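Local coordinates for Lmo1499 protein (Listeria monocytogenes, PDB 4IIW) that probably acts as a peptidoglycan terminase, a lytic transglycosylase that cuts nascent glycan strands internally and so ends their elongation, at residues Asp238-Arg249 with Ala308-Phe319. Sequence-based numbering, arbitrary orientation.
Sequences DRKMIASVFYNR and ALYPEKSDYLYF
N248, R249 and Y247 carry a contact in which polar side chains of one helix bind the backbone of a loop wrapped around it: A308-F319 leaves helix 302-309, passes across helix 239-251 and enters the strand pair 318-321/328-331. R249 turns the edge of its guanidinium to the L317 carbonyl, with NE 2.7 Å and NH2 2.9 Å from L317 O. The oxygen lies 2° out of the guanidinium plane, so both nitrogens grip one atom side-on. The backbone O of R255 and OE1 of Q257 accept from NH1 of R249, which further limits rotation of the group. The amide of N248 spends ND2 on two carbonyls, S314 O at 2.7 Å and Y316 O at 2.8 Å. At the other end Y247 OH donates to A308 O (2.7 Å), while P311 CG rests against CD2 of the Y247 ring. One main-chain bond joins in, E312 N to K240 O, nearly straight at 170°; S244 N reaches the same oxygen from the opposite face. S314 OG donates to S244 OG (3.0 Å), which in turn donates to M241 O. Apolar contacts add to these: the selenium of selenomethionine M241, 3.7 Å from CD2 of Y316, makes an oblique Met-aromatic contact, and F319 points its edge at the F246 face, planes 85° apart, in an offset edge-to-face pair. The F319 side chain also comes about 4 Å from that of E232, predicted to be important for catalysis. Because the helix side chains bind mainly carbonyl oxygens, the loop's path is fixed largely through its backbone.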
ATOM      1  N   ASP B 238      36.970 -36.456 -30.106  1.00106.62           N
ATOM      2  CA  ASP B 238      37.216 -37.110 -31.377  1.00102.64           C
ATOM      3  C   ASP B 238      36.155 -38.201 -31.556  1.00 96.01           C
ATOM      4  O   ASP B 238      36.235 -39.289 -30.985  1.00 94.33           O
ATOM      5  CB  ASP B 238      38.637 -37.686 -31.428  1.00105.84           C
ATOM      6  CG  ASP B 238      38.962 -38.347 -32.767  1.00106.10           C
ATOM      7  OD1 ASP B 238      40.090 -38.879 -32.909  1.00110.37           O
ATOM      8  OD2 ASP B 238      38.096 -38.345 -33.672  1.00102.03           O
ATOM      9  N   ARG B 239      35.155 -37.871 -32.359  1.00 90.39           N
ATOM     10  CA  ARG B 239      34.039 -38.745 -32.637  1.00 84.30           C
ATOM     11  C   ARG B 239      34.413 -39.971 -33.456  1.00 80.19           C
ATOM     12  O   ARG B 239      33.742 -40.984 -33.389  1.00 77.56           O
ATOM     13  CB  ARG B 239      32.965 -37.942 -33.353  1.00 83.05           C
ATOM     14  CG  ARG B 239      32.283 -36.887 -32.462  1.00 86.10           C
ATOM     15  CD  ARG B 239      31.398 -35.969 -33.292  1.00 87.81           C
ATOM     16  NE  ARG B 239      30.226 -35.458 -32.574  1.00 90.93           N
ATOM     17  CZ  ARG B 239      30.103 -34.250 -32.023  1.00 94.48           C
ATOM     18  NH1 ARG B 239      31.092 -33.349 -32.075  1.00 96.11           N
ATOM     19  NH2 ARG B 239      28.958 -33.944 -31.416  1.00 94.52           N
ATOM     20  N   LYS B 240      35.477 -39.888 -34.233  1.00 79.42           N
ATOM     21  CA  LYS B 240      35.908 -41.038 -35.012  1.00 77.81           C
ATOM     22  C   LYS B 240      36.475 -42.161 -34.121  1.00 76.77           C
ATOM     23  O   LYS B 240      36.520 -43.311 -34.548  1.00 74.53           O
ATOM     24  CB  LYS B 240      36.910 -40.628 -36.087  1.00 79.88           C
ATOM     25  CG  LYS B 240      36.294 -39.782 -37.158  1.00 81.12           C
ATOM     26  CD  LYS B 240      37.298 -39.366 -38.216  1.00 86.31           C
ATOM     27  CE  LYS B 240      36.651 -38.426 -39.228  1.00 87.84           C
ATOM     28  NZ  LYS B 240      37.649 -37.866 -40.191  1.00 92.86           N
HETATM   29  N   MSE B 241      36.932 -41.818 -32.912  1.00 76.99           N
HETATM   30  CA  MSE B 241      37.406 -42.815 -31.952  1.00 77.53           C
HETATM   31  C   MSE B 241      36.201 -43.400 -31.252  1.00 73.82           C
HETATM   32  O   MSE B 241      36.125 -44.604 -31.037  1.00 72.84           O
HETATM   33  CB  MSE B 241      38.362 -42.229 -30.905  1.00 81.98           C
HETATM   34  CG  MSE B 241      39.817 -42.131 -31.325  1.00 87.04           C
HETATM   35 SE   MSE B 241      40.601 -43.880 -31.653  0.69 93.15          SE
HETATM   36  CE  MSE B 241      42.423 -43.256 -32.008  1.00 98.06           C
ATOM     37  N   ILE B 242      35.256 -42.550 -30.883  1.00 71.68           N
ATOM     38  CA  ILE B 242      34.040 -43.043 -30.270  1.00 69.78           C
ATOM     39  C   ILE B 242      33.406 -44.057 -31.213  1.00 66.95           C
ATOM     40  O   ILE B 242      32.998 -45.143 -30.794  1.00 65.49           O
ATOM     41  CB  ILE B 242      33.048 -41.923 -29.992  1.00 69.22           C
ATOM     42  CG1 ILE B 242      33.583 -41.021 -28.881  1.00 74.61           C
ATOM     43  CG2 ILE B 242      31.691 -42.493 -29.579  1.00 65.08           C
ATOM     44  CD1 ILE B 242      32.731 -39.752 -28.647  1.00 79.07           C
ATOM     45  N   ALA B 243      33.342 -43.711 -32.490  1.00 65.69           N
ATOM     46  CA  ALA B 243      32.770 -44.623 -33.465  1.00 64.99           C
ATOM     47  C   ALA B 243      33.542 -45.946 -33.517  1.00 66.36           C
ATOM     48  O   ALA B 243      32.931 -47.013 -33.570  1.00 66.38           O
ATOM     49  CB  ALA B 243      32.714 -43.982 -34.837  1.00 64.71           C
ATOM     50  N   SER B 244      34.871 -45.896 -33.464  1.00 68.60           N
ATOM     51  CA  SER B 244      35.650 -47.127 -33.555  1.00 70.77           C
ATOM     52  C   SER B 244      35.375 -48.051 -32.387  1.00 70.49           C
ATOM     53  O   SER B 244      35.349 -49.264 -32.557  1.00 71.23           O
ATOM     54  CB  SER B 244      37.140 -46.853 -33.642  1.00 73.91           C
ATOM     55  OG  SER B 244      37.642 -46.395 -32.413  1.00 80.34           O
ATOM     56  N   VAL B 245      35.179 -47.488 -31.198  1.00 70.16           N
ATOM     57  CA  VAL B 245      34.869 -48.309 -30.038  1.00 69.37           C
ATOM     58  C   VAL B 245      33.604 -49.093 -30.317  1.00 67.08           C
ATOM     59  O   VAL B 245      33.574 -50.317 -30.180  1.00 66.99           O
ATOM     60  CB  VAL B 245      34.634 -47.484 -28.779  1.00 69.91           C
ATOM     61  CG1 VAL B 245      33.967 -48.332 -27.722  1.00 68.89           C
ATOM     62  CG2 VAL B 245      35.936 -46.904 -28.268  1.00 73.15           C
ATOM     63  N   PHE B 246      32.558 -48.390 -30.729  1.00 64.86           N
ATOM     64  CA  PHE B 246      31.298 -49.051 -30.984  1.00 62.88           C
ATOM     65  C   PHE B 246      31.432 -50.133 -32.041  1.00 62.82           C
ATOM     66  O   PHE B 246      30.971 -51.252 -31.833  1.00 62.80           O
ATOM     67  CB  PHE B 246      30.200 -48.067 -31.341  1.00 60.55           C
ATOM     68  CG  PHE B 246      29.780 -47.177 -30.195  1.00 63.55           C
ATOM     69  CD1 PHE B 246      29.572 -47.701 -28.924  1.00 66.39           C
ATOM     70  CD2 PHE B 246      29.502 -45.836 -30.403  1.00 64.03           C
ATOM     71  CE1 PHE B 246      29.161 -46.891 -27.874  1.00 64.36           C
ATOM     72  CE2 PHE B 246      29.076 -45.034 -29.364  1.00 64.80           C
ATOM     73  CZ  PHE B 246      28.910 -45.570 -28.092  1.00 64.89           C
ATOM     74  N   TYR B 247      32.074 -49.832 -33.159  1.00 63.26           N
ATOM     75  CA  TYR B 247      32.246 -50.870 -34.165  1.00 63.89           C
ATOM     76  C   TYR B 247      33.022 -52.062 -33.574  1.00 66.05           C
ATOM     77  O   TYR B 247      32.642 -53.223 -33.773  1.00 66.20           O
ATOM     78  CB  TYR B 247      32.882 -50.332 -35.456  1.00 63.59           C
ATOM     79  CG  TYR B 247      31.909 -49.511 -36.294  1.00 61.99           C
ATOM     80  CD1 TYR B 247      30.814 -50.114 -36.911  1.00 61.34           C
ATOM     81  CD2 TYR B 247      32.090 -48.141 -36.488  1.00 62.58           C
ATOM     82  CE1 TYR B 247      29.911 -49.372 -37.679  1.00 59.56           C
ATOM     83  CE2 TYR B 247      31.198 -47.392 -37.265  1.00 58.86           C
ATOM     84  CZ  TYR B 247      30.111 -48.018 -37.851  1.00 61.24           C
ATOM     85  OH  TYR B 247      29.216 -47.292 -38.614  1.00 62.30           O
ATOM     86  N   ASN B 248      34.073 -51.779 -32.813  1.00 67.95           N
ATOM     87  CA  ASN B 248      34.863 -52.841 -32.209  1.00 70.08           C
ATOM     88  C   ASN B 248      33.995 -53.731 -31.346  1.00 70.84           C
ATOM     89  O   ASN B 248      34.062 -54.962 -31.454  1.00 72.26           O
ATOM     90  CB  ASN B 248      36.021 -52.287 -31.381  1.00 71.96           C
ATOM     91  CG  ASN B 248      37.120 -51.689 -32.232  1.00 71.99           C
ATOM     92  OD1 ASN B 248      37.113 -51.815 -33.449  1.00 68.68           O
ATOM     93  ND2 ASN B 248      38.091 -51.054 -31.584  1.00 73.43           N
ATOM     94  N   ARG B 249      33.167 -53.117 -30.505  1.00 70.31           N
ATOM     95  CA  ARG B 249      32.276 -53.888 -29.626  1.00 70.69           C
ATOM     96  C   ARG B 249      31.305 -54.732 -30.445  1.00 69.64           C
ATOM     97  O   ARG B 249      31.044 -55.912 -30.148  1.00 70.47           O
ATOM     98  CB  ARG B 249      31.485 -52.968 -28.694  1.00 69.73           C
ATOM     99  CG  ARG B 249      32.339 -52.282 -27.650  1.00 73.45           C
ATOM    100  CD  ARG B 249      31.503 -51.769 -26.490  1.00 75.26           C
ATOM    101  NE  ARG B 249      32.345 -51.392 -25.354  1.00 77.88           N
ATOM    102  CZ  ARG B 249      31.919 -51.282 -24.094  1.00 82.41           C
ATOM    103  NH1 ARG B 249      30.651 -51.534 -23.774  1.00 81.77           N
ATOM    104  NH2 ARG B 249      32.775 -50.945 -23.137  1.00 86.31           N
ATOM    105  N   ALA B 308      30.512 -42.065 -38.306  1.00 60.75           N
ATOM    106  CA  ALA B 308      29.818 -43.324 -38.527  1.00 59.60           C
ATOM    107  C   ALA B 308      30.335 -44.031 -39.766  1.00 61.31           C
ATOM    108  O   ALA B 308      30.510 -45.232 -39.750  1.00 61.25           O
ATOM    109  CB  ALA B 308      28.281 -43.095 -38.637  1.00 57.49           C
ATOM    110  N   LEU B 309      30.569 -43.281 -40.836  1.00 63.58           N
ATOM    111  CA  LEU B 309      31.057 -43.856 -42.088  1.00 66.28           C
ATOM    112  C   LEU B 309      32.568 -44.014 -42.167  1.00 68.71           C
ATOM    113  O   LEU B 309      33.057 -44.896 -42.866  1.00 70.12           O
ATOM    114  CB  LEU B 309      30.612 -43.001 -43.277  1.00 68.04           C
ATOM    115  CG  LEU B 309      29.134 -43.048 -43.626  1.00 67.65           C
ATOM    116  CD1 LEU B 309      28.892 -42.195 -44.854  1.00 69.47           C
ATOM    117  CD2 LEU B 309      28.692 -44.494 -43.874  1.00 69.33           C
ATOM    118  N   TYR B 310      33.298 -43.154 -41.465  1.00 70.05           N
ATOM    119  CA  TYR B 310      34.756 -43.162 -41.507  1.00 73.56           C
ATOM    120  C   TYR B 310      35.369 -43.199 -40.125  1.00 73.45           C
ATOM    121  O   TYR B 310      36.006 -42.253 -39.697  1.00 75.28           O
ATOM    122  CB  TYR B 310      35.255 -41.915 -42.227  1.00 76.43           C
ATOM    123  CG  TYR B 310      34.762 -41.776 -43.643  1.00 77.59           C
ATOM    124  CD1 TYR B 310      33.667 -40.975 -43.941  1.00 74.38           C
ATOM    125  CD2 TYR B 310      35.403 -42.436 -44.688  1.00 80.90           C
ATOM    126  CE1 TYR B 310      33.220 -40.831 -45.242  1.00 75.33           C
ATOM    127  CE2 TYR B 310      34.961 -42.303 -45.991  1.00 81.42           C
ATOM    128  CZ  TYR B 310      33.870 -41.500 -46.259  1.00 78.99           C
ATOM    129  OH  TYR B 310      33.430 -41.366 -47.544  1.00 80.84           O
ATOM    130  N   PRO B 311      35.191 -44.305 -39.417  1.00 73.12           N
ATOM    131  CA  PRO B 311      35.774 -44.393 -38.086  1.00 74.33           C
ATOM    132  C   PRO B 311      37.267 -44.645 -38.147  1.00 78.61           C
ATOM    133  O   PRO B 311      37.793 -44.929 -39.223  1.00 80.65           O
ATOM    134  CB  PRO B 311      35.056 -45.599 -37.468  1.00 71.78           C
ATOM    135  CG  PRO B 311      34.642 -46.424 -38.621  1.00 72.16           C
ATOM    136  CD  PRO B 311      34.428 -45.508 -39.782  1.00 71.38           C
ATOM    137  N   GLU B 312      37.945 -44.529 -37.007  1.00 80.07           N
ATOM    138  CA  GLU B 312      39.363 -44.811 -36.957  1.00 84.66           C
ATOM    139  C   GLU B 312      39.592 -46.293 -36.658  1.00 84.86           C
ATOM    140  O   GLU B 312      38.819 -46.924 -35.941  1.00 82.23           O
ATOM    141  CB  GLU B 312      40.064 -43.939 -35.919  1.00 87.63           C
ATOM    142  CG  GLU B 312      39.999 -42.453 -36.234  1.00 90.85           C
ATOM    143  CD  GLU B 312      40.987 -41.626 -35.430  1.00 97.11           C
ATOM    144  OE1 GLU B 312      41.904 -42.221 -34.822  1.00102.07           O
ATOM    145  OE2 GLU B 312      40.856 -40.380 -35.418  1.00 97.18           O
ATOM    146  N   LYS B 313      40.655 -46.847 -37.229  1.00 88.22           N
ATOM    147  CA  LYS B 313      40.994 -48.245 -37.023  1.00 89.36           C
ATOM    148  C   LYS B 313      41.775 -48.289 -35.729  1.00 90.54           C
ATOM    149  O   LYS B 313      42.873 -47.745 -35.663  1.00 94.29           O
ATOM    150  CB  LYS B 313      41.852 -48.768 -38.191  1.00 93.63           C
ATOM    151  CG  LYS B 313      41.216 -48.585 -39.603  1.00 94.26           C
ATOM    152  CD  LYS B 313      39.963 -49.467 -39.849  1.00 91.60           C
ATOM    153  CE  LYS B 313      40.330 -50.964 -39.951  1.00 95.13           C
ATOM    154  NZ  LYS B 313      39.181 -51.849 -40.301  1.00 89.30           N
ATOM    155  N   SER B 314      41.208 -48.896 -34.689  1.00 87.81           N
ATOM    156  CA  SER B 314      41.903 -48.974 -33.398  1.00 89.60           C
ATOM    157  C   SER B 314      41.477 -50.174 -32.549  1.00 88.72           C
ATOM    158  O   SER B 314      40.506 -50.867 -32.863  1.00 85.95           O
ATOM    159  CB  SER B 314      41.684 -47.694 -32.594  1.00 88.31           C
ATOM    160  OG  SER B 314      40.375 -47.658 -32.067  1.00 84.40           O
ATOM    161  N   ASP B 315      42.210 -50.385 -31.457  1.00 91.25           N
ATOM    162  CA  ASP B 315      41.953 -51.483 -30.527  1.00 91.09           C
ATOM    163  C   ASP B 315      41.206 -51.044 -29.262  1.00 88.83           C
ATOM    164  O   ASP B 315      41.167 -51.779 -28.278  1.00 90.26           O
ATOM    165  CB  ASP B 315      43.288 -52.116 -30.123  1.00 96.61           C
ATOM    166  CG  ASP B 315      44.046 -52.672 -31.305  1.00 99.67           C
ATOM    167  OD1 ASP B 315      43.396 -53.257 -32.197  1.00 96.09           O
ATOM    168  OD2 ASP B 315      45.290 -52.543 -31.334  1.00105.98           O
ATOM    169  N   TYR B 316      40.600 -49.863 -29.277  1.00 86.15           N
ATOM    170  CA  TYR B 316      39.906 -49.377 -28.088  1.00 84.93           C
ATOM    171  C   TYR B 316      38.510 -49.987 -27.981  1.00 79.78           C
ATOM    172  O   TYR B 316      37.804 -50.112 -28.969  1.00 76.95           O
ATOM    173  CB  TYR B 316      39.864 -47.840 -28.066  1.00 84.98           C
ATOM    174  CG  TYR B 316      41.251 -47.204 -28.110  1.00 90.78           C
ATOM    175  CD1 TYR B 316      42.119 -47.295 -27.020  1.00 94.61           C
ATOM    176  CD2 TYR B 316      41.687 -46.504 -29.236  1.00 93.39           C
ATOM    177  CE1 TYR B 316      43.386 -46.718 -27.057  1.00 98.80           C
ATOM    178  CE2 TYR B 316      42.958 -45.921 -29.279  1.00 97.39           C
ATOM    179  CZ  TYR B 316      43.800 -46.033 -28.188  1.00100.16           C
ATOM    180  OH  TYR B 316      45.053 -45.456 -28.231  1.00103.60           O
ATOM    181  N   LEU B 317      38.145 -50.396 -26.771  1.00 79.44           N
ATOM    182  CA  LEU B 317      36.848 -51.010 -26.501  1.00 75.78           C
ATOM    183  C   LEU B 317      36.083 -50.293 -25.381  1.00 74.66           C
ATOM    184  O   LEU B 317      34.935 -50.646 -25.098  1.00 73.52           O
ATOM    185  CB  LEU B 317      37.037 -52.482 -26.112  1.00 78.18           C
ATOM    186  CG  LEU B 317      37.685 -53.406 -27.152  1.00 78.61           C
ATOM    187  CD1 LEU B 317      37.911 -54.800 -26.589  1.00 79.09           C
ATOM    188  CD2 LEU B 317      36.822 -53.470 -28.386  1.00 75.77           C
ATOM    189  N   TYR B 318      36.714 -49.308 -24.738  1.00 75.33           N
ATOM    190  CA  TYR B 318      36.075 -48.543 -23.659  1.00 74.45           C
ATOM    191  C   TYR B 318      36.391 -47.044 -23.781  1.00 72.66           C
ATOM    192  O   TYR B 318      37.393 -46.654 -24.379  1.00 75.46           O
ATOM    193  CB  TYR B 318      36.561 -49.037 -22.291  1.00 78.51           C
ATOM    194  CG  TYR B 318      36.361 -50.514 -22.038  1.00 80.60           C
ATOM    195  CD1 TYR B 318      35.220 -50.988 -21.394  1.00 81.09           C
ATOM    196  CD2 TYR B 318      37.326 -51.440 -22.431  1.00 84.48           C
ATOM    197  CE1 TYR B 318      35.034 -52.349 -21.168  1.00 81.90           C
ATOM    198  CE2 TYR B 318      37.155 -52.801 -22.206  1.00 84.93           C
ATOM    199  CZ  TYR B 318      36.010 -53.249 -21.577  1.00 85.07           C
ATOM    200  OH  TYR B 318      35.853 -54.599 -21.364  1.00 87.16           O
ATOM    201  N   PHE B 319      35.534 -46.205 -23.219  1.00107.72           N
ATOM    202  CA  PHE B 319      35.794 -44.776 -23.214  1.00105.41           C
ATOM    203  C   PHE B 319      35.101 -44.131 -22.040  1.00106.32           C
ATOM    204  O   PHE B 319      34.044 -44.585 -21.609  1.00106.10           O
ATOM    205  CB  PHE B 319      35.387 -44.108 -24.536  1.00105.01           C
ATOM    206  CG  PHE B 319      33.907 -44.147 -24.833  1.00102.99           C
ATOM    207  CD1 PHE B 319      33.066 -43.141 -24.377  1.00104.15           C
ATOM    208  CD2 PHE B 319      33.365 -45.163 -25.607  1.00100.18           C
ATOM    209  CE1 PHE B 319      31.704 -43.159 -24.666  1.00105.69           C
ATOM    210  CE2 PHE B 319      32.010 -45.188 -25.895  1.00102.49           C
ATOM    211  CZ  PHE B 319      31.178 -44.180 -25.423  1.00104.58           C
TER